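Local coordinates for mitochondrial edited mRNA stability factor 1 (Trypanosoma brucei, PDB 6NL1), which probably processes the 5' ends of mitochondrial mRNAs as a Nudix-type protein, binds GDP and is thought to stabilise edited transcripts, at residues I81-L86 with V174-S179; A109-V114 with V170-Y175; Y127-H132 with H187-A192; K242-Y247 with K251-R256. All blocks are in the same frame, centred on the assembly; numbering follows the deposited sequence.

Contact 1 of 4, residues I81-L86 with V174-S179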
loop_
_atom_site.group_PDB
_atom_site.type_symbol
_atom_site.label_atom_id
_atom_site.label_comp_id
_atom_site.label_asym_id
_atom_site.label_seq_id
_atom_site.Cartn_x
_atom_site.Cartn_y
_atom_site.Cartn_z
ATOM N N ILE A 81 4.678 -20.738 12.587
ATOM C CA ILE A 81 3.335 -20.806 12.046
ATOM C C ILE A 81 2.881 -22.250 12.053
ATOM O O ILE A 81 3.543 -23.120 11.490
ATOM C CB ILE A 81 3.281 -20.237 10.607
ATOM C CG1 ILE A 81 3.390 -18.715 10.651
ATOM C CG2 ILE A 81 1.993 -20.671 9.888
ATOM C CD1 ILE A 81 3.767 -18.088 9.326
ATOM N N GLN A 82 1.755 -22.503 12.704
ATOM C CA GLN A 82 1.205 -23.848 12.777
ATOM C C GLN A 82 0.104 -24.026 11.733
ATOM O O GLN A 82 -0.939 -23.383 11.806
ATOM C CB GLN A 82 0.653 -24.113 14.179
ATOM C CG GLN A 82 0.079 -25.507 14.373
ATOM C CD GLN A 82 -0.738 -25.628 15.651
ATOM O OE1 GLN A 82 -1.376 -24.669 16.088
ATOM N NE2 GLN A 82 -0.718 -26.811 16.257
ATOM N N LEU A 83 0.331 -24.897 10.759
ATOM C CA LEU A 83 -0.679 -25.136 9.741
ATOM C C LEU A 83 -1.484 -26.378 10.076
ATOM O O LEU A 83 -0.949 -27.349 10.612
ATOM C CB LEU A 83 -0.044 -25.279 8.356
ATOM C CG LEU A 83 0.636 -24.029 7.798
ATOM C CD1 LEU A 83 1.109 -24.288 6.368
ATOM C CD2 LEU A 83 -0.311 -22.838 7.849
ATOM N N GLU A 84 -2.773 -26.338 9.763
ATOM C CA GLU A 84 -3.646 -27.484 9.965
ATOM C C GLU A 84 -4.189 -27.931 8.618
ATOM O O GLU A 84 -4.810 -27.141 7.896
ATOM C CB GLU A 84 -4.786 -27.116 10.915
ATOM C CG GLU A 84 -4.285 -26.634 12.281
ATOM C CD GLU A 84 -5.306 -25.802 13.042
ATOM O OE1 GLU A 84 -5.219 -24.553 12.986
ATOM O OE2 GLU A 84 -6.184 -26.395 13.708
ATOM N N LYS A 85 -3.937 -29.190 8.269
ATOM C CA LYS A 85 -4.411 -29.716 6.999
ATOM C C LYS A 85 -5.918 -29.910 7.049
ATOM O O LYS A 85 -6.459 -30.372 8.048
ATOM C CB LYS A 85 -3.726 -31.041 6.641
ATOM C CG LYS A 85 -3.954 -31.436 5.187
ATOM C CD LYS A 85 -3.440 -32.827 4.856
ATOM C CE LYS A 85 -3.632 -33.114 3.367
ATOM N NZ LYS A 85 -3.745 -34.568 3.042
ATOM N N LEU A 86 -6.591 -29.539 5.967
ATOM C CA LEU A 86 -8.021 -29.750 5.851
ATOM C C LEU A 86 -8.294 -30.796 4.771
ATOM O O LEU A 86 -7.547 -30.909 3.798
ATOM C CB LEU A 86 -8.736 -28.434 5.520
ATOM C CG LEU A 86 -8.515 -27.285 6.505
ATOM C CD1 LEU A 86 -9.236 -26.043 6.045
ATOM C CD2 LEU A 86 -8.978 -27.671 7.906
ATOM N N VAL A 174 -6.517 -17.936 7.908
ATOM C CA VAL A 174 -5.845 -17.899 6.615
ATOM C C VAL A 174 -5.890 -19.279 5.976
ATOM O O VAL A 174 -5.552 -20.269 6.615
ATOM C CB VAL A 174 -4.375 -17.461 6.771
ATOM C CG1 VAL A 174 -3.651 -17.488 5.427
ATOM C CG2 VAL A 174 -4.292 -16.086 7.423
ATOM N N TYR A 175 -6.318 -19.346 4.719
ATOM C CA TYR A 175 -6.316 -20.610 3.990
ATOM C C TYR A 175 -5.250 -20.612 2.903
ATOM O O TYR A 175 -5.047 -19.607 2.222
ATOM C CB TYR A 175 -7.673 -20.879 3.349
ATOM C CG TYR A 175 -8.813 -21.015 4.322
ATOM C CD1 TYR A 175 -9.266 -22.267 4.724
ATOM C CD2 TYR A 175 -9.446 -19.891 4.832
ATOM C CE1 TYR A 175 -10.311 -22.386 5.606
ATOM C CE2 TYR A 175 -10.487 -20.002 5.708
ATOM C CZ TYR A 175 -10.917 -21.239 6.097
ATOM O OH TYR A 175 -11.964 -21.328 6.979
ATOM N N LEU A 176 -4.579 -21.749 2.741
ATOM C CA LEU A 176 -3.586 -21.916 1.691
ATOM C C LEU A 176 -4.022 -23.051 0.774
ATOM O O LEU A 176 -4.361 -24.141 1.242
ATOM C CB LEU A 176 -2.207 -22.235 2.277
ATOM C CG LEU A 176 -1.610 -21.402 3.428
ATOM C CD1 LEU A 176 -0.204 -21.895 3.725
ATOM C CD2 LEU A 176 -1.575 -19.933 3.117
ATOM N N PHE A 177 -4.021 -22.778 -0.530
ATOM C CA PHE A 177 -4.346 -23.772 -1.552
ATOM C C PHE A 177 -3.154 -23.947 -2.482
ATOM O O PHE A 177 -2.691 -22.986 -3.102
ATOM C CB PHE A 177 -5.539 -23.310 -2.394
ATOM C CG PHE A 177 -6.749 -22.952 -1.593
ATOM C CD1 PHE A 177 -7.734 -23.891 -1.353
ATOM C CD2 PHE A 177 -6.896 -21.671 -1.075
ATOM C CE1 PHE A 177 -8.857 -23.560 -0.612
ATOM C CE2 PHE A 177 -8.011 -21.331 -0.336
ATOM C CZ PHE A 177 -8.996 -22.278 -0.102
ATOM N N GLY A 178 -2.654 -25.168 -2.586
ATOM C CA GLY A 178 -1.568 -25.439 -3.504
ATOM C C GLY A 178 -1.107 -26.869 -3.411
ATOM O O GLY A 178 -1.799 -27.700 -2.825
ATOM N N SER A 179 0.056 -27.155 -3.993
ATOM C CA SER A 179 0.674 -28.476 -3.871
ATOM C C SER A 179 1.325 -28.620 -2.493
ATOM O O SER A 179 1.568 -27.620 -1.808
ATOM C CB SER A 179 1.734 -28.658 -4.957
ATOM O OG SER A 179 2.823 -27.775 -4.738
#
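The phenol OH of Tyr175 is hydrogen-bonded to OE2 of Glu136 on the adjoining strand 132-137; the edge of the same ring is met by Leu86. Both segments belong to a four-stranded antiparallel sheet in which 84-86 is an edge strand and 100-107 runs between it and 171-178. The intervening strand bonds to both segments: Glu84 pairs with Lys103, Leu86 with Val101 and Leu176 with Tyr102, while Tyr175 pairs with Glu134 on the far side. The closest CA pair, CA of Leu83 and CA of Leu176, is accordingly 9.1 Å apart, and no hydrogen bond joins the segments directly. Side chains close the gap on the two faces of the sheet. On one face, CD1 of Leu83 meets CD1 of Leu176 at 3.8 Å, the two chains crossing at about a right angle. His187 and Met190 pack on Leu83 and Leu176 respectively, so this face is the one covered by helix 180-193. The CB of Tyr175 leaves on the opposite side from that of Leu176. With CG anti to the carbonyl carbon (chi1 -62°), the ring end comes closer to Leu86 than the direction of CB would suggest, and Phe93 meets the ring at about 55°. Leu86 crosses Tyr175 at about a right angle, its CD1 near the ring plane, 3.8 Å from CE1 and 4.0 Å from CD1 of Tyr175.

Contact 2 of 4, residues A109-V114 with V170-Y175; sequences ALARKV and VDITVY
This is a buried, wholly apolar contact of a short helix with a sheet: Ala111, in helix 108-111, rests its methyl on Ile172 and Val174 of strand 171-178. The evidence is in the side-chain distances, since no hydrogen bond links the segments. CB of Ala111 is 3.7 Å from CG2 of Ile172 and 4.0 Å from CB of the same residue, and it is also 4.0 Å from CG2 of Val174. Ile172 and Val174 are two residues apart on the strand and both direct their CB toward the helix, whereas that of Thr173, between them, points away. One small methyl therefore touches both branched neighbours, and the backbones come close, with CA of Ala111 6.8 Å from CA of Ile172. In Ile172 the branch that touches is CG2, set anti to the backbone N, while CG1 takes the position anti to the carbonyl carbon (chi1 -59°). After Ala111 the chain keeps turning: N of Val114 donates to O of Ala111 at 3.1 Å, and this carbonyl also accepts from Ser115 OG. Around the contact, Ala111 touches Thr106 of strand 100-107 and Leu135 of strand 132-137 as well, so it packs on three adjacent strands of the antiparallel sheet.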
loop_
_atom_site.group_PDB
_atom_site.type_symbol
_atom_site.label_atom_id
_atom_site.label_comp_id
_atom_site.label_asym_id
_atom_site.label_seq_id
_atom_site.Cartn_x
_atom_site.Cartn_y
_atom_site.Cartn_z
ATOM N N ALA A 109 -2.551 -8.971 13.192
ATOM C CA ALA A 109 -1.201 -8.457 13.390
ATOM C C ALA A 109 -0.201 -9.252 12.547
ATOM O O ALA A 109 0.734 -8.688 11.994
ATOM C CB ALA A 109 -0.823 -8.510 14.869
ATOM N N LEU A 110 -0.418 -10.559 12.433
ATOM C CA LEU A 110 0.463 -11.407 11.631
ATOM C C LEU A 110 -0.070 -11.626 10.211
ATOM O O LEU A 110 0.682 -11.571 9.244
ATOM C CB LEU A 110 0.700 -12.751 12.341
ATOM C CG LEU A 110 1.299 -12.632 13.755
ATOM C CD1 LEU A 110 1.598 -13.992 14.364
ATOM C CD2 LEU A 110 2.560 -11.772 13.738
ATOM N N ALA A 111 -1.373 -11.856 10.088
ATOM C CA ALA A 111 -1.964 -12.187 8.792
ATOM C C ALA A 111 -1.745 -11.084 7.764
ATOM O O ALA A 111 -1.553 -11.362 6.579
ATOM C CB ALA A 111 -3.450 -12.491 8.932
ATOM N N ARG A 112 -1.753 -9.830 8.207
ATOM C CA ARG A 112 -1.563 -8.746 7.258
ATOM C C ARG A 112 -0.177 -8.799 6.606
ATOM O O ARG A 112 0.028 -8.219 5.546
ATOM C CB ARG A 112 -1.794 -7.394 7.916
ATOM C CG ARG A 112 -0.643 -6.931 8.780
ATOM C CD ARG A 112 -0.891 -5.506 9.220
ATOM N NE ARG A 112 -2.158 -5.418 9.922
ATOM C CZ ARG A 112 -2.267 -5.229 11.232
ATOM N NH1 ARG A 112 -1.171 -5.078 11.969
ATOM N NH2 ARG A 112 -3.473 -5.178 11.794
ATOM N N LYS A 113 0.761 -9.507 7.227
ATOM C CA LYS A 113 2.134 -9.578 6.716
ATOM C C LYS A 113 2.295 -10.537 5.545
ATOM O O LYS A 113 3.304 -10.501 4.845
ATOM C CB LYS A 113 3.107 -9.946 7.840
ATOM C CG LYS A 113 3.144 -8.885 8.963
ATOM C CD LYS A 113 4.114 -9.279 10.074
ATOM C CE LYS A 113 4.240 -8.183 11.127
ATOM N NZ LYS A 113 5.220 -8.594 12.176
ATOM N N VAL A 114 1.304 -11.399 5.344
ATOM C CA VAL A 114 1.360 -12.374 4.269
ATOM C C VAL A 114 0.291 -12.069 3.234
ATOM O O VAL A 114 0.085 -12.834 2.295
ATOM C CB VAL A 114 1.150 -13.815 4.781
ATOM C CG1 VAL A 114 2.214 -14.163 5.809
ATOM C CG2 VAL A 114 -0.247 -13.982 5.364
ATOM N N VAL A 170 -7.761 -8.606 15.960
ATOM C CA VAL A 170 -8.759 -9.307 15.151
ATOM C C VAL A 170 -8.328 -10.737 14.806
ATOM O O VAL A 170 -7.233 -10.963 14.284
ATOM C CB VAL A 170 -9.116 -8.500 13.886
ATOM C CG1 VAL A 170 -10.063 -9.294 12.992
ATOM C CG2 VAL A 170 -9.743 -7.143 14.303
ATOM N N ASP A 171 -9.174 -11.705 15.140
ATOM C CA ASP A 171 -8.933 -13.094 14.757
ATOM C C ASP A 171 -9.082 -13.283 13.248
ATOM O O ASP A 171 -10.095 -12.899 12.658
ATOM C CB ASP A 171 -9.894 -14.032 15.479
ATOM C CG ASP A 171 -9.686 -14.028 16.975
ATOM O OD1 ASP A 171 -8.708 -14.655 17.430
ATOM O OD2 ASP A 171 -10.492 -13.396 17.691
ATOM N N ILE A 172 -8.074 -13.892 12.635
ATOM C CA ILE A 172 -8.063 -14.111 11.197
ATOM C C ILE A 172 -7.769 -15.571 10.885
ATOM O O ILE A 172 -6.856 -16.167 11.462
ATOM C CB ILE A 172 -7.018 -13.220 10.484
ATOM C CG1 ILE A 172 -7.310 -11.731 10.743
ATOM C CG2 ILE A 172 -6.998 -13.518 8.959
ATOM C CD1 ILE A 172 -8.594 -11.197 10.050
ATOM N N THR A 173 -8.564 -16.155 9.995
ATOM C CA THR A 173 -8.283 -17.499 9.507
ATOM C C THR A 173 -7.708 -17.381 8.103
ATOM O O THR A 173 -8.332 -16.788 7.217
ATOM C CB THR A 173 -9.553 -18.372 9.465
ATOM O OG1 THR A 173 -10.193 -18.343 10.745
ATOM C CG2 THR A 173 -9.203 -19.812 9.109
ATOM N N VAL A 174 -6.517 -17.936 7.908
ATOM C CA VAL A 174 -5.845 -17.899 6.615
ATOM C C VAL A 174 -5.890 -19.279 5.976
ATOM O O VAL A 174 -5.552 -20.269 6.615
ATOM C CB VAL A 174 -4.375 -17.461 6.771
ATOM C CG1 VAL A 174 -3.651 -17.488 5.427
ATOM C CG2 VAL A 174 -4.292 -16.086 7.423
ATOM N N TYR A 175 -6.318 -19.346 4.719
ATOM C CA TYR A 175 -6.316 -20.610 3.990
ATOM C C TYR A 175 -5.250 -20.612 2.903
ATOM O O TYR A 175 -5.047 -19.607 2.222
ATOM C CB TYR A 175 -7.673 -20.879 3.349
ATOM C CG TYR A 175 -8.813 -21.015 4.322
ATOM C CD1 TYR A 175 -9.266 -22.267 4.724
ATOM C CD2 TYR A 175 -9.446 -19.891 4.832
ATOM C CE1 TYR A 175 -10.311 -22.386 5.606
ATOM C CE2 TYR A 175 -10.487 -20.002 5.708
ATOM C CZ TYR A 175 -10.917 -21.239 6.097
ATOM O OH TYR A 175 -11.964 -21.328 6.979
#

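Contact 3 of 4, residues Y127-H132 with H187-A192; sequences YRTGVH and HKLMEA
Leu189 pushes its CD1 methyl against the last turn of helix 120-129, where it meets both Thr129 and Arg128 at the protein surface. The closest approach is to Thr129: CD1 of Leu189 lies 3.6 Å from CG2 of Thr129, the two side chains reaching toward each other tip to tip. Arg128 is met along its aliphatic part, its chain crossing that of Leu189 at a slant, with CD1 of Leu189 3.8 Å from CD and 4.0 Å from CB of Arg128. The arginine chain is extended from CG to NE, which lays these methylenes beside the leucine and carries the charged end onward, where NE forms a salt bridge with Glu124 of the same helix. Arg128 and Thr129 both direct their CB toward Leu189.

The hydroxyl of Thr129 has two partners that probably hold its rotation. OG1 sits between the backbone N and the carbonyl carbon (chi1 68°), where it accepts from N of Val131 at 3.2 Å with an N-H...O angle of 160°, an ST turn, and it is also hydrogen-bonded to the carbonyl of Leu125. This places CG2 anti to the carbonyl carbon and facing the leucine. Gly130 leaves the helix with a positive phi of 84°, and the chain then enters strand 132-137, whose first residue, His132, pairs with Phe177. Tyr247 packs on Leu189 from the Nudix region. Strands 100-107 and 132-137 run parallel with the antiparallel strand 171-178 between them, so helix 120-129 belongs to a split beta-alpha-beta unit, and the contact joins its end to helix 180-193, which follows the middle strand.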
loop_
_atom_site.group_PDB
_atom_site.type_symbol
_atom_site.label_atom_id
_atom_site.label_comp_id
_atom_site.label_asym_id
_atom_site.label_seq_id
_atom_site.Cartn_x
_atom_site.Cartn_y
_atom_site.Cartn_z
ATOM N N TYR A 127 3.495 -15.957 -6.661
ATOM C CA TYR A 127 4.525 -15.888 -7.680
ATOM C C TYR A 127 5.678 -16.832 -7.335
ATOM O O TYR A 127 6.221 -17.511 -8.199
ATOM C CB TYR A 127 5.045 -14.447 -7.814
ATOM C CG TYR A 127 6.337 -14.349 -8.600
ATOM C CD1 TYR A 127 6.354 -14.575 -9.976
ATOM C CD2 TYR A 127 7.544 -14.052 -7.969
ATOM C CE1 TYR A 127 7.541 -14.503 -10.712
ATOM C CE2 TYR A 127 8.733 -13.967 -8.694
ATOM C CZ TYR A 127 8.721 -14.198 -10.070
ATOM O OH TYR A 127 9.883 -14.131 -10.807
ATOM N N ARG A 128 6.047 -16.873 -6.062
ATOM C CA ARG A 128 7.187 -17.675 -5.640
ATOM C C ARG A 128 6.885 -19.165 -5.506
ATOM O O ARG A 128 7.768 -19.982 -5.726
ATOM C CB ARG A 128 7.742 -17.160 -4.314
ATOM C CG ARG A 128 8.495 -15.831 -4.386
ATOM C CD ARG A 128 8.804 -15.388 -2.966
ATOM N NE ARG A 128 9.706 -14.244 -2.868
ATOM C CZ ARG A 128 11.026 -14.349 -2.760
ATOM N NH1 ARG A 128 11.607 -15.548 -2.775
ATOM N NH2 ARG A 128 11.768 -13.255 -2.653
ATOM N N THR A 129 5.653 -19.524 -5.148
ATOM C CA THR A 129 5.363 -20.909 -4.793
ATOM C C THR A 129 4.151 -21.509 -5.512
ATOM O O THR A 129 3.940 -22.720 -5.465
ATOM C CB THR A 129 5.110 -21.057 -3.258
ATOM O OG1 THR A 129 3.879 -20.403 -2.908
ATOM C CG2 THR A 129 6.259 -20.457 -2.444
ATOM N N GLY A 130 3.335 -20.673 -6.143
ATOM C CA GLY A 130 2.099 -21.151 -6.748
ATOM C C GLY A 130 0.926 -21.246 -5.782
ATOM O O GLY A 130 -0.212 -21.493 -6.192
ATOM N N VAL A 131 1.191 -21.043 -4.497
ATOM C CA VAL A 131 0.144 -21.163 -3.480
ATOM C C VAL A 131 -0.808 -19.972 -3.467
ATOM O O VAL A 131 -0.391 -18.815 -3.498
ATOM C CB VAL A 131 0.755 -21.347 -2.069
ATOM C CG1 VAL A 131 -0.318 -21.177 -0.968
ATOM C CG2 VAL A 131 1.444 -22.708 -1.982
ATOM N N HIS A 132 -2.099 -20.264 -3.435
ATOM C CA HIS A 132 -3.100 -19.219 -3.338
ATOM C C HIS A 132 -3.530 -19.019 -1.878
ATOM O O HIS A 132 -3.862 -19.975 -1.178
ATOM C CB HIS A 132 -4.307 -19.552 -4.209
ATOM C CG HIS A 132 -5.402 -18.536 -4.134
ATOM N ND1 HIS A 132 -5.374 -17.364 -4.850
ATOM C CD2 HIS A 132 -6.564 -18.525 -3.436
ATOM C CE1 HIS A 132 -6.461 -16.661 -4.588
ATOM N NE2 HIS A 132 -7.200 -17.344 -3.735
ATOM N N HIS A 187 4.876 -21.823 3.408
ATOM C CA HIS A 187 4.975 -21.820 4.871
ATOM C C HIS A 187 6.304 -21.226 5.364
ATOM O O HIS A 187 6.326 -20.405 6.273
ATOM C CB HIS A 187 4.807 -23.250 5.400
ATOM C CG HIS A 187 5.189 -23.416 6.838
ATOM N ND1 HIS A 187 4.363 -23.044 7.879
ATOM C CD2 HIS A 187 6.309 -23.914 7.413
ATOM C CE1 HIS A 187 4.956 -23.308 9.027
ATOM N NE2 HIS A 187 6.142 -23.835 8.772
ATOM N N LYS A 188 7.410 -21.640 4.748
ATOM C CA LYS A 188 8.732 -21.126 5.110
ATOM C C LYS A 188 8.835 -19.622 4.864
ATOM O O LYS A 188 9.387 -18.883 5.679
ATOM C CB LYS A 188 9.824 -21.861 4.324
ATOM C CG LYS A 188 10.647 -22.827 5.151
ATOM C CD LYS A 188 9.760 -23.613 6.110
ATOM C CE LYS A 188 10.581 -24.279 7.208
ATOM N NZ LYS A 188 9.839 -24.356 8.502
ATOM N N LEU A 189 8.303 -19.176 3.730
ATOM C CA LEU A 189 8.322 -17.760 3.391
ATOM C C LEU A 189 7.474 -16.923 4.352
ATOM O O LEU A 189 7.799 -15.773 4.642
ATOM C CB LEU A 189 7.861 -17.550 1.945
ATOM C CG LEU A 189 8.831 -18.106 0.899
ATOM C CD1 LEU A 189 8.185 -18.139 -0.479
ATOM C CD2 LEU A 189 10.125 -17.294 0.868
ATOM N N MET A 190 6.379 -17.495 4.833
ATOM C CA MET A 190 5.484 -16.768 5.723
ATOM C C MET A 190 6.151 -16.565 7.080
ATOM O O MET A 190 6.038 -15.493 7.683
ATOM C CB MET A 190 4.154 -17.516 5.864
ATOM C CG MET A 190 3.344 -17.536 4.563
ATOM S SD MET A 190 2.032 -18.767 4.556
ATOM C CE MET A 190 0.977 -18.156 5.873
ATOM N N GLU A 191 6.864 -17.588 7.549
ATOM C CA GLU A 191 7.582 -17.477 8.816
ATOM C C GLU A 191 8.630 -16.381 8.747
ATOM O O GLU A 191 8.802 -15.630 9.700
ATOM C CB GLU A 191 8.194 -18.810 9.230
ATOM C CG GLU A 191 7.150 -19.834 9.617
ATOM C CD GLU A 191 7.743 -21.074 10.239
ATOM O OE1 GLU A 191 7.032 -21.725 11.038
ATOM O OE2 GLU A 191 8.907 -21.407 9.923
ATOM N N ALA A 192 9.300 -16.261 7.603
ATOM C CA ALA A 192 10.260 -15.178 7.412
ATOM C C ALA A 192 9.539 -13.841 7.338
ATOM O O ALA A 192 10.001 -12.841 7.889
ATOM C CB ALA A 192 11.086 -15.400 6.149
#

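Contact 4 of 4, residues K242-Y247 with K251-R256; sequences KWTLLY and KEAAIR
Arg256 leaves helix 250-262 with CG anti to its own N (chi1 172°) and then bends at chi3 (57°), which turns its guanidinium back over Leu245. Glu248, Arg256 and Glu260 are spaced as in the Glu-x7-Arg-x3-Glu part of a Nudix box, consistent with a variant of that loop-helix-loop motif; the contact would then be its loop folding on its helix. The leucine comes up to one face of the flat group: CD1 of Leu245 lies 3.6 Å above the guanidinium plane of Arg256, over its centre, and CG of Leu245 is 3.5 Å from NH2 of Arg256. At the guanidinium edge, O of Trp243 lies 3.0 Å from NH2 of Arg256, near the plane. Two carboxylates hold the charge: Glu248 bridges to NE and Glu260 to NH1, with Lys242 NZ as a second partner of Glu260. These acids probably fix the rotation of the group. The side chain of Trp243 is about 7 Å from those of Arg202 and Val288, which bind GDP in another structure of the protein. The backbones come nearest at CA of Thr244 and CA of Ala253, 5.1 Å apart. There, CB of Ala253 touches CG2 of Thr244 at 3.7 Å.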
loop_
_atom_site.group_PDB
_atom_site.type_symbol
_atom_site.label_atom_id
_atom_site.label_comp_id
_atom_site.label_asym_id
_atom_site.label_seq_id
_atom_site.Cartn_x
_atom_site.Cartn_y
_atom_site.Cartn_z
ATOM N N LYS A 242 5.750 2.619 -3.113
ATOM C CA LYS A 242 4.807 1.510 -3.084
ATOM C C LYS A 242 4.931 0.678 -1.814
ATOM O O LYS A 242 4.464 1.102 -0.759
ATOM C CB LYS A 242 4.968 0.636 -4.319
ATOM C CG LYS A 242 4.606 1.323 -5.639
ATOM C CD LYS A 242 4.739 0.302 -6.781
ATOM C CE LYS A 242 4.602 0.931 -8.124
ATOM N NZ LYS A 242 4.773 -0.083 -9.197
ATOM N N TRP A 243 5.559 -0.496 -1.917
ATOM C CA TRP A 243 5.721 -1.386 -0.765
ATOM C C TRP A 243 7.040 -2.170 -0.784
ATOM O O TRP A 243 7.689 -2.302 -1.824
ATOM C CB TRP A 243 4.536 -2.354 -0.658
ATOM C CG TRP A 243 4.476 -3.365 -1.777
ATOM C CD1 TRP A 243 5.112 -4.582 -1.823
ATOM C CD2 TRP A 243 3.755 -3.243 -3.014
ATOM N NE1 TRP A 243 4.822 -5.220 -3.015
ATOM C CE2 TRP A 243 3.995 -4.420 -3.761
ATOM C CE3 TRP A 243 2.925 -2.258 -3.560
ATOM C CZ2 TRP A 243 3.435 -4.634 -5.019
ATOM C CZ3 TRP A 243 2.364 -2.472 -4.809
ATOM C CH2 TRP A 243 2.629 -3.648 -5.530
ATOM N N THR A 244 7.427 -2.685 0.378
ATOM C CA THR A 244 8.589 -3.561 0.489
ATOM C C THR A 244 8.269 -4.968 -0.018
ATOM O O THR A 244 7.312 -5.594 0.431
ATOM C CB THR A 244 9.040 -3.710 1.956
ATOM O OG1 THR A 244 7.935 -4.183 2.737
ATOM C CG2 THR A 244 9.514 -2.370 2.535
ATOM N N LEU A 245 9.071 -5.461 -0.957
ATOM C CA LEU A 245 9.030 -6.869 -1.337
ATOM C C LEU A 245 9.552 -7.702 -0.168
ATOM O O LEU A 245 10.242 -7.184 0.722
ATOM C CB LEU A 245 9.896 -7.113 -2.586
ATOM C CG LEU A 245 9.511 -6.331 -3.845
ATOM C CD1 LEU A 245 10.605 -6.399 -4.899
ATOM C CD2 LEU A 245 8.201 -6.849 -4.403
ATOM N N LEU A 246 9.223 -8.987 -0.151
ATOM C CA LEU A 246 9.802 -9.878 0.848
ATOM C C LEU A 246 11.329 -9.774 0.781
ATOM O O LEU A 246 11.901 -9.737 -0.310
ATOM C CB LEU A 246 9.347 -11.324 0.610
ATOM C CG LEU A 246 7.849 -11.607 0.783
ATOM C CD1 LEU A 246 7.508 -13.036 0.406
ATOM C CD2 LEU A 246 7.412 -11.314 2.212
ATOM N N TYR A 247 11.967 -9.693 1.948
ATOM C CA TYR A 247 13.428 -9.632 2.066
ATOM C C TYR A 247 14.028 -8.271 1.704
ATOM O O TYR A 247 15.235 -8.070 1.828
ATOM C CB TYR A 247 14.106 -10.740 1.244
ATOM C CG TYR A 247 13.763 -12.131 1.719
ATOM C CD1 TYR A 247 14.345 -12.660 2.866
ATOM C CD2 TYR A 247 12.854 -12.917 1.023
ATOM C CE1 TYR A 247 14.026 -13.935 3.310
ATOM C CE2 TYR A 247 12.530 -14.192 1.456
ATOM C CZ TYR A 247 13.118 -14.695 2.601
ATOM O OH TYR A 247 12.804 -15.962 3.039
ATOM N N LYS A 251 14.511 1.388 2.905
ATOM C CA LYS A 251 15.028 2.441 2.036
ATOM C C LYS A 251 15.184 1.941 0.600
ATOM O O LYS A 251 14.834 2.631 -0.358
ATOM C CB LYS A 251 16.356 2.979 2.569
ATOM C CG LYS A 251 16.825 4.227 1.835
ATOM C CD LYS A 251 18.240 4.613 2.239
ATOM C CE LYS A 251 18.255 5.388 3.541
ATOM N NZ LYS A 251 19.607 5.988 3.759
ATOM N N GLU A 252 15.705 0.727 0.466
ATOM C CA GLU A 252 15.840 0.075 -0.832
ATOM C C GLU A 252 14.486 0.071 -1.555
ATOM O O GLU A 252 14.402 0.372 -2.745
ATOM C CB GLU A 252 16.346 -1.357 -0.614
ATOM C CG GLU A 252 16.590 -2.179 -1.856
ATOM C CD GLU A 252 17.007 -3.619 -1.529
ATOM O OE1 GLU A 252 17.093 -3.981 -0.322
ATOM O OE2 GLU A 252 17.244 -4.391 -2.487
ATOM N N ALA A 253 13.425 -0.269 -0.830
ATOM C CA ALA A 253 12.084 -0.296 -1.412
ATOM C C ALA A 253 11.614 1.116 -1.782
ATOM O O ALA A 253 11.021 1.321 -2.844
ATOM C CB ALA A 253 11.098 -0.965 -0.456
ATOM N N ALA A 254 11.881 2.090 -0.911
ATOM C CA ALA A 254 11.510 3.476 -1.207
ATOM C C ALA A 254 12.188 3.948 -2.493
ATOM O O ALA A 254 11.563 4.559 -3.352
ATOM C CB ALA A 254 11.871 4.403 -0.046
ATOM N N ILE A 255 13.478 3.660 -2.611
ATOM C CA ILE A 255 14.246 4.110 -3.764
ATOM C C ILE A 255 13.789 3.420 -5.050
ATOM O O ILE A 255 13.621 4.069 -6.081
ATOM C CB ILE A 255 15.762 3.917 -3.536
ATOM C CG1 ILE A 255 16.244 4.840 -2.405
ATOM C CG2 ILE A 255 16.545 4.179 -4.822
ATOM C CD1 ILE A 255 17.680 4.587 -1.966
ATOM N N ARG A 256 13.570 2.110 -4.978
ATOM C CA ARG A 256 13.130 1.340 -6.138
ATOM C C ARG A 256 11.759 1.808 -6.620
ATOM O O ARG A 256 11.544 2.015 -7.814
ATOM C CB ARG A 256 13.070 -0.157 -5.799
ATOM C CG ARG A 256 12.430 -1.031 -6.902
ATOM C CD ARG A 256 12.321 -2.514 -6.481
ATOM N NE ARG A 256 11.551 -2.683 -5.246
ATOM C CZ ARG A 256 10.222 -2.733 -5.187
ATOM N NH1 ARG A 256 9.489 -2.643 -6.294
ATOM N NH2 ARG A 256 9.617 -2.879 -4.021
#

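From the N terminus, contact 1 closes the longest loop, with 87 residues between its segments; contact 2 opens later, at helix 108-111, and ends on the same strand, 171-178, sharing Val174 and Tyr175 with contact 1. Contact 3 crosses both, since it starts inside their loops and ends beyond them on helix 180-193. It touches contact 1 through a probable hydrogen bond from Ile81 N to Glu191, and contact 2 through Val114 and Met190. Contact 1 joins strands of the antiparallel sheet, contact 2 adds a helix to it and contact 3 pairs two helices. Contact 4 follows in series, a short local closure within the Nudix region, and meets contact 3 where Tyr247 packs on Ala192.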